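Local coordinates for uncharacterized protein (Bordetella bronchiseptica RB50, PDB 3BE3) that is of unknown function but belongs to the DUF1653 family of the SH3 clan and pairs with a second copy through an extended beta sheet, at residues T32-T40 / M50-W58; A4-V12 / Y21-A29. All coordinates share one frame; numbering follows the deposited sequence.

Interaction 1: T32-T40 / M50-W58; sequences TDEVVVVYT and MSTRLLRIW. With SO4 (sulfate ion), chain D.
Selenomethionine Met50 meets Thr40 at the start of the ladder, its CG 3.4 Å from Thr40 OG1. Ser51 pairs with Tyr39 through two backbone hydrogen bonds, and its CB lies over one face of the Tyr39 ring. Thr52 sits opposite Val38 in a non-hydrogen-bonded pair, its CA 3.1 Å from Val37 O in a CA-H...O contact. Arg53 closes the next hydrogen-bonded pair: Arg53 N donates to Val37 O and Val37 N to Arg53 O. The register is that of an antiparallel beta hairpin; the N-to-C directions of the short strands 35-40 and 50-54 are 151° apart. Extended from CG to NE, the Arg53 chain carries its guanidinium to a sulfate, probably from the crystallisation liquor: NH2 to O3 is 2.9 Å and NH1 to O1 3.0 Å. Tyr16, His15 and Arg71 also bind this anion.

At Leu54, the N-cap, the strand gives way to helix 55-58. Leu55 N donates to Val35 O (3.0 Å), almost straight at 174°. Arg56 grips Glu34 end-on in a salt bridge, NH1 (2.8 Å) and NH2 (3.0 Å) sharing OE2 near the guanidinium plane; NH2 meets OE2 on the syn side, NH1 from above the carboxylate plane. Trp58, with CG anti to the backbone N (chi1 175°), directs its edge at the other Tyr39 face, CZ3 above the ring centre, while Val37 CG1 stands 3.7 Å from the centroid of its six-membered ring.

Interaction 2: A4-V12 / Y21-A29; sequences AMQDFRPGV and YLALGLARA
Gly11 and Ala23 form a hydrogen-bonded antiparallel pair whose two bonds differ in quality. Ala23 N donates to Gly11 O over 2.8 Å at an N-H...O angle of 161°, whereas the return bond from Gly11 N to Ala23 O is weak, bent to 130° at 3.0 Å. Pro10 CB also packs against that Ala23 carbonyl oxygen, at 3.5 Å. In the adjoining non-hydrogen-bonded pair, Val12 faces Leu22, and Val12 CA makes a CA-H...O contact with Tyr21 O (3.3 Å). On its other side the backbone of Val12 pairs with Val75 and Gly76 of strand 67-76, and Leu22 N with Thr40 O of strand 35-41. The Tyr21 hydroxyl is hydrogen-bonded to that of Tyr43.

Ahead of the bridges the contact becomes apolar. A short 3-10 segment at 5-7 takes up backbone groups internally, Asp7 N bonding to Ala4 O at 2.9 Å and Phe8 N to Met5 O at 3.0 Å. A chi1 of -178° swings the Phe8 ring off the backbone N, onto Leu26 and Ala23; Leu26 CD2 lies over one face, and Ala23 CB meets the ring edge near its plane, 3.8 Å from CZ. Leu26 CD1 in turn packs on CG of the selenomethionine Met5.

Strands 11-15 and 20-29 form a beta hairpin between strands 67-76 and 35-41, and Leu55 of helix 55-58 packs on Met5, Phe8 and Leu26.

In the fold
Interactions 1 and 2 follow each other along the chain: 4-12 and 21-29 come first, 32-40 and 50-58 after them. Each belongs to a beta hairpin, and the two hairpins are neighbours in one antiparallel sheet because strand 20-29 lies directly beside strand 35-41. Their centres are about 8 Å apart, and a probable backbone hydrogen bond of 2.8 Å from Val36 N to Ala27 O helps to link them. Both contacts also reach the second subunit, where Ser51 and Thr52 of interaction 1 and Arg28 and Ala29 of interaction 2 take part in parallel ladders. The sheet therefore continues across the dimer interface.

Interaction 1: T32-T40 / M50-W58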
ATOM      1  N   THR B  32      -7.646  -1.268  10.168  1.00 21.05           N
ATOM      2  CA  THR B  32      -9.019  -0.816   9.969  1.00 20.57           C
ATOM      3  C   THR B  32      -9.898  -1.623   9.018  1.00 20.21           C
ATOM      4  O   THR B  32     -11.112  -1.418   8.973  1.00 17.32           O
ATOM      5  CB  THR B  32      -8.997   0.607   9.436  1.00 21.83           C
ATOM      6  OG1 THR B  32      -8.445   0.591   8.112  1.00 21.72           O
ATOM      7  CG2 THR B  32      -8.124   1.500  10.332  1.00 21.29           C
ATOM      8  N   ASP B  33      -9.280  -2.508   8.245  1.00 19.62           N
ATOM      9  CA  ASP B  33      -9.983  -3.318   7.254  1.00 20.77           C
ATOM     10  C   ASP B  33     -10.604  -2.444   6.177  1.00 19.35           C
ATOM     11  O   ASP B  33     -11.575  -2.827   5.524  1.00 18.40           O
ATOM     12  CB  ASP B  33     -11.059  -4.190   7.912  1.00 26.88           C
ATOM     13  CG  ASP B  33     -10.461  -5.294   8.774  1.00 32.11           C
ATOM     14  OD1 ASP B  33      -9.984  -4.991   9.896  1.00 37.12           O
ATOM     15  OD2 ASP B  33     -10.447  -6.462   8.320  1.00 36.05           O
ATOM     16  N   GLU B  34     -10.046  -1.254   5.994  1.00 16.93           N
ATOM     17  CA  GLU B  34     -10.561  -0.365   4.967  1.00 18.25           C
ATOM     18  C   GLU B  34      -9.807  -0.647   3.672  1.00 16.49           C
ATOM     19  O   GLU B  34      -8.667  -1.107   3.685  1.00 14.82           O
ATOM     20  CB  GLU B  34     -10.428   1.108   5.386  1.00 21.41           C
ATOM     21  CG  GLU B  34     -11.375   1.486   6.530  1.00 28.88           C
ATOM     22  CD  GLU B  34     -11.812   2.947   6.496  1.00 33.23           C
ATOM     23  OE1 GLU B  34     -10.943   3.839   6.593  1.00 36.99           O
ATOM     24  OE2 GLU B  34     -13.029   3.205   6.371  1.00 35.79           O
ATOM     25  N   VAL B  35     -10.476  -0.394   2.559  1.00 14.65           N
ATOM     26  CA  VAL B  35      -9.929  -0.614   1.230  1.00 14.71           C
ATOM     27  C   VAL B  35      -9.158   0.633   0.791  1.00 13.97           C
ATOM     28  O   VAL B  35      -9.712   1.735   0.778  1.00 14.08           O
ATOM     29  CB  VAL B  35     -11.084  -0.923   0.263  1.00 15.25           C
ATOM     30  CG1 VAL B  35     -10.568  -1.052  -1.153  1.00 16.32           C
ATOM     31  CG2 VAL B  35     -11.741  -2.238   0.667  1.00 14.67           C
ATOM     32  N   VAL B  36      -7.883   0.466   0.451  1.00 12.17           N
ATOM     33  CA  VAL B  36      -7.052   1.603   0.053  1.00 11.59           C
ATOM     34  C   VAL B  36      -6.342   1.411  -1.294  1.00 10.96           C
ATOM     35  O   VAL B  36      -6.153   0.285  -1.755  1.00  9.79           O
ATOM     36  CB  VAL B  36      -5.959   1.879   1.120  1.00 12.87           C
ATOM     37  CG1 VAL B  36      -6.589   2.106   2.482  1.00 12.28           C
ATOM     38  CG2 VAL B  36      -4.990   0.695   1.181  1.00 12.06           C
ATOM     39  N   VAL B  37      -5.945   2.521  -1.915  1.00  9.75           N
ATOM     40  CA  VAL B  37      -5.209   2.478  -3.179  1.00 10.35           C
ATOM     41  C   VAL B  37      -3.730   2.647  -2.826  1.00 10.95           C
ATOM     42  O   VAL B  37      -3.371   3.522  -2.033  1.00 11.54           O
ATOM     43  CB  VAL B  37      -5.619   3.639  -4.147  1.00 10.02           C
ATOM     44  CG1 VAL B  37      -4.728   3.638  -5.402  1.00  7.75           C
ATOM     45  CG2 VAL B  37      -7.089   3.507  -4.533  1.00 10.08           C
ATOM     46  N   VAL B  38      -2.886   1.789  -3.395  1.00 12.45           N
ATOM     47  CA  VAL B  38      -1.439   1.841  -3.185  1.00 11.45           C
ATOM     48  C   VAL B  38      -0.893   2.500  -4.447  1.00 11.01           C
ATOM     49  O   VAL B  38      -1.109   1.995  -5.548  1.00 10.54           O
ATOM     50  CB  VAL B  38      -0.834   0.420  -3.051  1.00 12.47           C
ATOM     51  CG1 VAL B  38       0.687   0.503  -2.920  1.00 11.07           C
ATOM     52  CG2 VAL B  38      -1.428  -0.271  -1.833  1.00 11.29           C
ATOM     53  N   TYR B  39      -0.201   3.626  -4.294  1.00 10.64           N
ATOM     54  CA  TYR B  39       0.323   4.343  -5.455  1.00 12.39           C
ATOM     55  C   TYR B  39       1.678   5.024  -5.230  1.00 13.34           C
ATOM     56  O   TYR B  39       2.055   5.334  -4.099  1.00 12.50           O
ATOM     57  CB  TYR B  39      -0.714   5.377  -5.917  1.00 13.45           C
ATOM     58  CG  TYR B  39      -1.061   6.474  -4.916  1.00 15.36           C
ATOM     59  CD1 TYR B  39      -0.619   7.784  -5.102  1.00 14.40           C
ATOM     60  CD2 TYR B  39      -1.864   6.218  -3.810  1.00 15.40           C
ATOM     61  CE1 TYR B  39      -0.971   8.809  -4.212  1.00 16.05           C
ATOM     62  CE2 TYR B  39      -2.221   7.239  -2.917  1.00 15.78           C
ATOM     63  CZ  TYR B  39      -1.776   8.531  -3.122  1.00 15.93           C
ATOM     64  OH  TYR B  39      -2.164   9.535  -2.255  1.00 20.69           O
ATOM     65  N   THR B  40       2.398   5.270  -6.321  1.00 13.90           N
ATOM     66  CA  THR B  40       3.711   5.898  -6.252  1.00 14.51           C
ATOM     67  C   THR B  40       3.664   7.192  -7.045  1.00 16.25           C
ATOM     68  O   THR B  40       2.990   7.264  -8.068  1.00 14.70           O
ATOM     69  CB  THR B  40       4.782   4.982  -6.884  1.00 15.20           C
ATOM     70  OG1 THR B  40       4.679   3.670  -6.320  1.00 20.54           O
ATOM     71  CG2 THR B  40       6.186   5.540  -6.638  1.00 15.25           C
HETATM   72  N   MSE B  50       6.023   6.094  -2.078  1.00 13.77           N
HETATM   73  CA  MSE B  50       4.738   5.395  -2.084  1.00 15.90           C
HETATM   74  C   MSE B  50       3.773   5.967  -1.059  1.00 15.86           C
HETATM   75  O   MSE B  50       4.181   6.450   0.006  1.00 15.88           O
HETATM   76  CB  MSE B  50       4.907   3.889  -1.829  1.00 17.45           C
HETATM   77  CG  MSE B  50       5.360   3.101  -3.039  1.00 24.78           C
HETATM   78 SE   MSE B  50       4.865   1.222  -2.930  1.00 32.75          SE
HETATM   79  CE  MSE B  50       6.182   0.680  -1.617  1.00 24.44           C
ATOM     80  N   SER B  51       2.486   5.894  -1.389  1.00 15.46           N
ATOM     81  CA  SER B  51       1.440   6.399  -0.511  1.00 14.73           C
ATOM     82  C   SER B  51       0.233   5.477  -0.579  1.00 13.62           C
ATOM     83  O   SER B  51       0.134   4.648  -1.480  1.00 14.06           O
ATOM     84  CB  SER B  51       1.011   7.803  -0.960  1.00 14.66           C
ATOM     85  OG  SER B  51       2.099   8.708  -0.981  1.00 19.00           O
ATOM     86  N   THR B  52      -0.681   5.612   0.382  1.00 13.59           N
ATOM     87  CA  THR B  52      -1.907   4.820   0.369  1.00 12.44           C
ATOM     88  C   THR B  52      -3.046   5.792   0.663  1.00 14.41           C
ATOM     89  O   THR B  52      -2.888   6.741   1.438  1.00 13.51           O
ATOM     90  CB  THR B  52      -1.927   3.695   1.438  1.00 14.30           C
ATOM     91  OG1 THR B  52      -2.081   4.273   2.741  1.00 14.12           O
ATOM     92  CG2 THR B  52      -0.651   2.871   1.379  1.00 14.07           C
ATOM     93  N   ARG B  53      -4.191   5.570   0.028  1.00 14.10           N
ATOM     94  CA  ARG B  53      -5.342   6.445   0.230  1.00 14.32           C
ATOM     95  C   ARG B  53      -6.628   5.652   0.062  1.00 13.20           C
ATOM     96  O   ARG B  53      -6.734   4.821  -0.839  1.00 12.00           O
ATOM     97  CB  ARG B  53      -5.309   7.597  -0.773  1.00 15.76           C
ATOM     98  CG  ARG B  53      -6.289   8.707  -0.457  1.00 19.76           C
ATOM     99  CD  ARG B  53      -5.946   9.977  -1.222  1.00 19.46           C
ATOM    100  NE  ARG B  53      -6.700  11.125  -0.731  1.00 22.46           N
ATOM    101  CZ  ARG B  53      -6.502  12.375  -1.135  1.00 21.67           C
ATOM    102  NH1 ARG B  53      -5.570  12.637  -2.042  1.00 21.07           N
ATOM    103  NH2 ARG B  53      -7.235  13.354  -0.629  1.00 25.01           N
ATOM    104  N   LEU B  54      -7.603   5.917   0.929  1.00 11.82           N
ATOM    105  CA  LEU B  54      -8.882   5.223   0.865  1.00 12.62           C
ATOM    106  C   LEU B  54      -9.442   5.266  -0.553  1.00 12.54           C
ATOM    107  O   LEU B  54      -9.420   6.303  -1.217  1.00 11.37           O
ATOM    108  CB  LEU B  54      -9.884   5.863   1.843  1.00 13.92           C
ATOM    109  CG  LEU B  54      -9.537   5.758   3.332  1.00 14.89           C
ATOM    110  CD1 LEU B  54     -10.457   6.651   4.148  1.00 16.63           C
ATOM    111  CD2 LEU B  54      -9.650   4.300   3.779  1.00 16.46           C
ATOM    112  N   LEU B  55      -9.938   4.128  -1.020  1.00 12.53           N
ATOM    113  CA  LEU B  55     -10.502   4.042  -2.357  1.00 12.93           C
ATOM    114  C   LEU B  55     -11.666   5.016  -2.545  1.00 14.40           C
ATOM    115  O   LEU B  55     -11.781   5.679  -3.578  1.00 13.99           O
ATOM    116  CB  LEU B  55     -10.971   2.609  -2.623  1.00 13.49           C
ATOM    117  CG  LEU B  55     -11.657   2.322  -3.960  1.00 13.41           C
ATOM    118  CD1 LEU B  55     -10.680   2.533  -5.092  1.00 13.11           C
ATOM    119  CD2 LEU B  55     -12.149   0.907  -3.982  1.00 10.17           C
ATOM    120  N   ARG B  56     -12.533   5.105  -1.541  1.00 15.22           N
ATOM    121  CA  ARG B  56     -13.687   5.986  -1.642  1.00 17.36           C
ATOM    122  C   ARG B  56     -13.313   7.468  -1.705  1.00 17.56           C
ATOM    123  O   ARG B  56     -14.058   8.266  -2.265  1.00 18.11           O
ATOM    124  CB  ARG B  56     -14.672   5.717  -0.496  1.00 17.80           C
ATOM    125  CG  ARG B  56     -14.135   5.947   0.896  1.00 19.82           C
ATOM    126  CD  ARG B  56     -15.240   5.670   1.913  1.00 21.97           C
ATOM    127  NE  ARG B  56     -14.884   6.122   3.255  1.00 23.19           N
ATOM    128  CZ  ARG B  56     -14.255   5.381   4.166  1.00 22.79           C
ATOM    129  NH1 ARG B  56     -13.906   4.126   3.885  1.00 23.81           N
ATOM    130  NH2 ARG B  56     -13.972   5.902   5.354  1.00 18.17           N
ATOM    131  N   ILE B  57     -12.164   7.837  -1.146  1.00 16.43           N
ATOM    132  CA  ILE B  57     -11.723   9.230  -1.210  1.00 17.59           C
ATOM    133  C   ILE B  57     -11.062   9.449  -2.577  1.00 17.34           C
ATOM    134  O   ILE B  57     -11.266  10.475  -3.227  1.00 18.00           O
ATOM    135  CB  ILE B  57     -10.702   9.571  -0.096  1.00 19.04           C
ATOM    136  CG1 ILE B  57     -11.330   9.349   1.286  1.00 20.30           C
ATOM    137  CG2 ILE B  57     -10.238  11.009  -0.251  1.00 18.56           C
ATOM    138  CD1 ILE B  57     -12.569  10.176   1.558  1.00 24.73           C
ATOM    139  N   TRP B  58     -10.267   8.469  -3.003  1.00 16.87           N
ATOM    140  CA  TRP B  58      -9.580   8.506  -4.299  1.00 16.03           C
ATOM    141  C   TRP B  58     -10.609   8.695  -5.412  1.00 15.98           C
ATOM    142  O   TRP B  58     -10.377   9.445  -6.362  1.00 16.72           O
ATOM    143  CB  TRP B  58      -8.808   7.191  -4.513  1.00 14.20           C
ATOM    144  CG  TRP B  58      -8.132   6.995  -5.866  1.00 13.17           C
ATOM    145  CD1 TRP B  58      -8.733   6.653  -7.038  1.00 16.14           C
ATOM    146  CD2 TRP B  58      -6.720   7.061  -6.151  1.00 14.10           C
ATOM    147  NE1 TRP B  58      -7.788   6.487  -8.030  1.00 15.48           N
ATOM    148  CE2 TRP B  58      -6.547   6.726  -7.506  1.00 15.71           C
ATOM    149  CE3 TRP B  58      -5.589   7.349  -5.383  1.00 14.49           C
ATOM    150  CZ2 TRP B  58      -5.284   6.696  -8.113  1.00 14.23           C
ATOM    151  CZ3 TRP B  58      -4.335   7.315  -5.993  1.00 15.49           C
ATOM    152  CH2 TRP B  58      -4.197   6.983  -7.334  1.00 15.11           C
TER
HETATM  153  S   SO4 D 200      -6.121  16.345  -2.422  1.00 30.66           S
HETATM  154  O1  SO4 D 200      -6.430  15.195  -3.297  1.00 29.76           O
HETATM  155  O2  SO4 D 200      -7.290  17.244  -2.387  1.00 31.90           O
HETATM  156  O3  SO4 D 200      -5.835  15.868  -1.062  1.00 29.89           O
HETATM  157  O4  SO4 D 200      -4.953  17.067  -2.951  1.00 28.77           O
HETATM  158  O   HOH W   1     -12.345   2.856   0.832  1.00 16.27           O
HETATM  159  O   HOH W   2      -2.769  12.043  -2.999  1.00 35.84           O

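Interaction 2: A4-V12 / Y21-A29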
ATOM      1  N   ALA B   4     -17.391  -0.498  -6.069  1.00 41.36           N
ATOM      2  CA  ALA B   4     -16.332   0.378  -6.649  1.00 41.82           C
ATOM      3  C   ALA B   4     -15.076  -0.426  -6.971  1.00 42.31           C
ATOM      4  O   ALA B   4     -14.459  -0.232  -8.018  1.00 43.20           O
ATOM      5  CB  ALA B   4     -15.995   1.505  -5.678  1.00 41.28           C
HETATM    6  N   MSE B   5     -14.712  -1.329  -6.066  1.00 42.39           N
HETATM    7  CA  MSE B   5     -13.531  -2.174  -6.235  1.00 43.19           C
HETATM    8  C   MSE B   5     -13.462  -2.802  -7.627  1.00 41.04           C
HETATM    9  O   MSE B   5     -12.448  -2.699  -8.325  1.00 39.70           O
HETATM   10  CB  MSE B   5     -13.529  -3.297  -5.194  1.00 48.39           C
HETATM   11  CG  MSE B   5     -13.075  -2.887  -3.809  1.00 54.83           C
HETATM   12 SE   MSE B   5     -13.226  -4.357  -2.555  1.00 66.17          SE
HETATM   13  CE  MSE B   5     -11.992  -5.598  -3.373  1.00 61.53           C
ATOM     14  N   GLN B   6     -14.549  -3.453  -8.024  1.00 38.58           N
ATOM     15  CA  GLN B   6     -14.614  -4.116  -9.317  1.00 37.00           C
ATOM     16  C   GLN B   6     -14.328  -3.191 -10.498  1.00 33.59           C
ATOM     17  O   GLN B   6     -13.802  -3.638 -11.518  1.00 33.33           O
ATOM     18  CB  GLN B   6     -15.982  -4.783  -9.497  1.00 40.00           C
ATOM     19  CG  GLN B   6     -16.065  -5.649 -10.746  1.00 44.48           C
ATOM     20  CD  GLN B   6     -17.288  -6.553 -10.785  1.00 47.35           C
ATOM     21  OE1 GLN B   6     -17.476  -7.315 -11.738  1.00 49.55           O
ATOM     22  NE2 GLN B   6     -18.121  -6.478  -9.751  1.00 48.61           N
ATOM     23  N   ASP B   7     -14.669  -1.910 -10.372  1.00 30.44           N
ATOM     24  CA  ASP B   7     -14.436  -0.969 -11.464  1.00 28.73           C
ATOM     25  C   ASP B   7     -13.077  -0.277 -11.390  1.00 24.66           C
ATOM     26  O   ASP B   7     -12.684   0.430 -12.315  1.00 24.19           O
ATOM     27  CB  ASP B   7     -15.550   0.087 -11.516  1.00 31.49           C
ATOM     28  CG  ASP B   7     -16.914  -0.514 -11.849  1.00 35.39           C
ATOM     29  OD1 ASP B   7     -16.996  -1.332 -12.796  1.00 37.03           O
ATOM     30  OD2 ASP B   7     -17.905  -0.164 -11.172  1.00 37.33           O
ATOM     31  N   PHE B   8     -12.349  -0.475 -10.299  1.00 21.98           N
ATOM     32  CA  PHE B   8     -11.042   0.164 -10.187  1.00 18.33           C
ATOM     33  C   PHE B   8     -10.052  -0.438 -11.173  1.00 16.44           C
ATOM     34  O   PHE B   8      -9.978  -1.656 -11.340  1.00 15.87           O
ATOM     35  CB  PHE B   8     -10.455   0.014  -8.779  1.00 14.55           C
ATOM     36  CG  PHE B   8      -9.117   0.708  -8.607  1.00 12.66           C
ATOM     37  CD1 PHE B   8      -9.047   2.094  -8.518  1.00 12.31           C
ATOM     38  CD2 PHE B   8      -7.926  -0.018  -8.590  1.00 12.43           C
ATOM     39  CE1 PHE B   8      -7.820   2.755  -8.429  1.00 11.12           C
ATOM     40  CE2 PHE B   8      -6.689   0.636  -8.502  1.00 12.20           C
ATOM     41  CZ  PHE B   8      -6.637   2.025  -8.421  1.00 11.04           C
ATOM     42  N   ARG B   9      -9.291   0.427 -11.829  1.00 15.00           N
ATOM     43  CA  ARG B   9      -8.281  -0.028 -12.771  1.00 16.42           C
ATOM     44  C   ARG B   9      -6.921   0.505 -12.346  1.00 14.22           C
ATOM     45  O   ARG B   9      -6.693   1.712 -12.352  1.00 13.29           O
ATOM     46  CB  ARG B   9      -8.589   0.458 -14.190  1.00 19.03           C
ATOM     47  CG  ARG B   9      -9.716  -0.285 -14.882  1.00 25.08           C
ATOM     48  CD  ARG B   9      -9.723  -0.040 -16.394  1.00 28.13           C
ATOM     49  NE  ARG B   9      -8.504  -0.517 -17.044  1.00 31.98           N
ATOM     50  CZ  ARG B   9      -8.294  -0.490 -18.361  1.00 35.23           C
ATOM     51  NH1 ARG B   9      -9.219  -0.010 -19.180  1.00 34.58           N
ATOM     52  NH2 ARG B   9      -7.154  -0.943 -18.862  1.00 35.36           N
ATOM     53  N   PRO B  10      -5.999  -0.390 -11.952  1.00 13.72           N
ATOM     54  CA  PRO B  10      -4.677   0.093 -11.545  1.00 12.40           C
ATOM     55  C   PRO B  10      -3.969   0.618 -12.786  1.00 11.26           C
ATOM     56  O   PRO B  10      -4.260   0.181 -13.901  1.00 11.22           O
ATOM     57  CB  PRO B  10      -3.993  -1.152 -10.988  1.00 10.51           C
ATOM     58  CG  PRO B  10      -5.128  -1.995 -10.521  1.00 13.45           C
ATOM     59  CD  PRO B  10      -6.142  -1.822 -11.655  1.00 13.81           C
ATOM     60  N   GLY B  11      -3.051   1.553 -12.587  1.00 10.65           N
ATOM     61  CA  GLY B  11      -2.334   2.134 -13.710  1.00 11.56           C
ATOM     62  C   GLY B  11      -1.951   3.566 -13.408  1.00 11.48           C
ATOM     63  O   GLY B  11      -1.915   3.970 -12.250  1.00 12.08           O
ATOM     64  N   VAL B  12      -1.682   4.345 -14.448  1.00 10.95           N
ATOM     65  CA  VAL B  12      -1.289   5.735 -14.273  1.00 10.95           C
ATOM     66  C   VAL B  12      -2.488   6.669 -14.177  1.00 12.24           C
ATOM     67  O   VAL B  12      -3.423   6.595 -14.976  1.00 10.87           O
ATOM     68  CB  VAL B  12      -0.349   6.184 -15.425  1.00  9.60           C
ATOM     69  CG1 VAL B  12       0.050   7.655 -15.256  1.00 11.08           C
ATOM     70  CG2 VAL B  12       0.909   5.302 -15.421  1.00  9.84           C
ATOM     71  N   TYR B  21       0.600   9.737 -11.012  1.00 14.76           N
ATOM     72  CA  TYR B  21       0.907   8.699 -10.035  1.00 14.30           C
ATOM     73  C   TYR B  21       0.666   7.316 -10.635  1.00 13.70           C
ATOM     74  O   TYR B  21      -0.115   7.167 -11.583  1.00 13.92           O
ATOM     75  CB  TYR B  21       0.018   8.857  -8.784  1.00 13.68           C
ATOM     76  CG  TYR B  21       0.195  10.154  -8.020  1.00 16.27           C
ATOM     77  CD1 TYR B  21      -0.476  11.314  -8.393  1.00 15.79           C
ATOM     78  CD2 TYR B  21       1.036  10.225  -6.914  1.00 16.09           C
ATOM     79  CE1 TYR B  21      -0.309  12.514  -7.681  1.00 16.85           C
ATOM     80  CE2 TYR B  21       1.209  11.420  -6.199  1.00 16.71           C
ATOM     81  CZ  TYR B  21       0.535  12.557  -6.584  1.00 18.20           C
ATOM     82  OH  TYR B  21       0.696  13.721  -5.862  1.00 20.06           O
ATOM     83  N   LEU B  22       1.346   6.312 -10.086  1.00 12.72           N
ATOM     84  CA  LEU B  22       1.183   4.936 -10.543  1.00 12.05           C
ATOM     85  C   LEU B  22       0.453   4.155  -9.465  1.00 13.10           C
ATOM     86  O   LEU B  22       1.014   3.897  -8.400  1.00 11.38           O
ATOM     87  CB  LEU B  22       2.543   4.272 -10.809  1.00 10.37           C
ATOM     88  CG  LEU B  22       2.522   2.753 -11.093  1.00 11.92           C
ATOM     89  CD1 LEU B  22       1.735   2.444 -12.349  1.00  9.91           C
ATOM     90  CD2 LEU B  22       3.958   2.238 -11.216  1.00  9.60           C
ATOM     91  N   ALA B  23      -0.799   3.792  -9.731  1.00 11.84           N
ATOM     92  CA  ALA B  23      -1.567   3.004  -8.779  1.00 11.92           C
ATOM     93  C   ALA B  23      -1.199   1.549  -9.063  1.00 12.67           C
ATOM     94  O   ALA B  23      -1.412   1.055 -10.171  1.00 11.85           O
ATOM     95  CB  ALA B  23      -3.077   3.234  -8.978  1.00 10.46           C
ATOM     96  N   LEU B  24      -0.628   0.877  -8.064  1.00 12.39           N
ATOM     97  CA  LEU B  24      -0.206  -0.515  -8.199  1.00 12.35           C
ATOM     98  C   LEU B  24      -1.343  -1.508  -7.988  1.00 13.01           C
ATOM     99  O   LEU B  24      -1.303  -2.633  -8.487  1.00 11.87           O
ATOM    100  CB  LEU B  24       0.916  -0.819  -7.198  1.00 12.46           C
ATOM    101  CG  LEU B  24       2.271  -0.139  -7.427  1.00 14.48           C
ATOM    102  CD1 LEU B  24       3.174  -0.415  -6.233  1.00 15.22           C
ATOM    103  CD2 LEU B  24       2.894  -0.633  -8.730  1.00 13.49           C
ATOM    104  N   GLY B  25      -2.350  -1.096  -7.228  1.00 12.80           N
ATOM    105  CA  GLY B  25      -3.485  -1.968  -6.979  1.00 13.83           C
ATOM    106  C   GLY B  25      -4.218  -1.610  -5.701  1.00 14.19           C
ATOM    107  O   GLY B  25      -3.898  -0.615  -5.043  1.00 15.64           O
ATOM    108  N   LEU B  26      -5.214  -2.415  -5.346  1.00 13.59           N
ATOM    109  CA  LEU B  26      -5.989  -2.191  -4.134  1.00 13.49           C
ATOM    110  C   LEU B  26      -5.372  -3.001  -2.997  1.00 13.68           C
ATOM    111  O   LEU B  26      -4.736  -4.031  -3.222  1.00 13.78           O
ATOM    112  CB  LEU B  26      -7.443  -2.633  -4.329  1.00 14.08           C
ATOM    113  CG  LEU B  26      -8.291  -1.886  -5.357  1.00 15.46           C
ATOM    114  CD1 LEU B  26      -9.664  -2.533  -5.441  1.00 15.23           C
ATOM    115  CD2 LEU B  26      -8.407  -0.410  -4.948  1.00 17.51           C
ATOM    116  N   ALA B  27      -5.562  -2.523  -1.776  1.00 12.00           N
ATOM    117  CA  ALA B  27      -5.046  -3.209  -0.606  1.00 13.99           C
ATOM    118  C   ALA B  27      -5.979  -3.009   0.578  1.00 13.24           C
ATOM    119  O   ALA B  27      -6.761  -2.064   0.623  1.00 13.83           O
ATOM    120  CB  ALA B  27      -3.652  -2.695  -0.268  1.00 13.44           C
ATOM    121  N   ARG B  28      -5.895  -3.927   1.531  1.00 13.43           N
ATOM    122  CA  ARG B  28      -6.705  -3.870   2.740  1.00 14.48           C
ATOM    123  C   ARG B  28      -5.814  -3.394   3.887  1.00 13.15           C
ATOM    124  O   ARG B  28      -4.815  -4.033   4.205  1.00 13.33           O
ATOM    125  CB  ARG B  28      -7.258  -5.268   3.062  1.00 17.27           C
ATOM    126  CG  ARG B  28      -8.145  -5.358   4.299  1.00 21.96           C
ATOM    127  CD  ARG B  28      -9.576  -4.933   4.005  1.00 25.73           C
ATOM    128  NE  ARG B  28     -10.202  -5.801   3.009  1.00 27.66           N
ATOM    129  CZ  ARG B  28     -11.470  -5.707   2.624  1.00 29.46           C
ATOM    130  NH1 ARG B  28     -12.260  -4.782   3.153  1.00 27.99           N
ATOM    131  NH2 ARG B  28     -11.947  -6.537   1.702  1.00 30.47           N
ATOM    132  N   ALA B  29      -6.153  -2.259   4.488  1.00 13.45           N
ATOM    133  CA  ALA B  29      -5.377  -1.754   5.618  1.00 14.44           C
ATOM    134  C   ALA B  29      -5.676  -2.735   6.750  1.00 15.92           C
ATOM    135  O   ALA B  29      -6.835  -2.918   7.130  1.00 15.54           O
ATOM    136  CB  ALA B  29      -5.838  -0.354   5.994  1.00 12.73           C
TER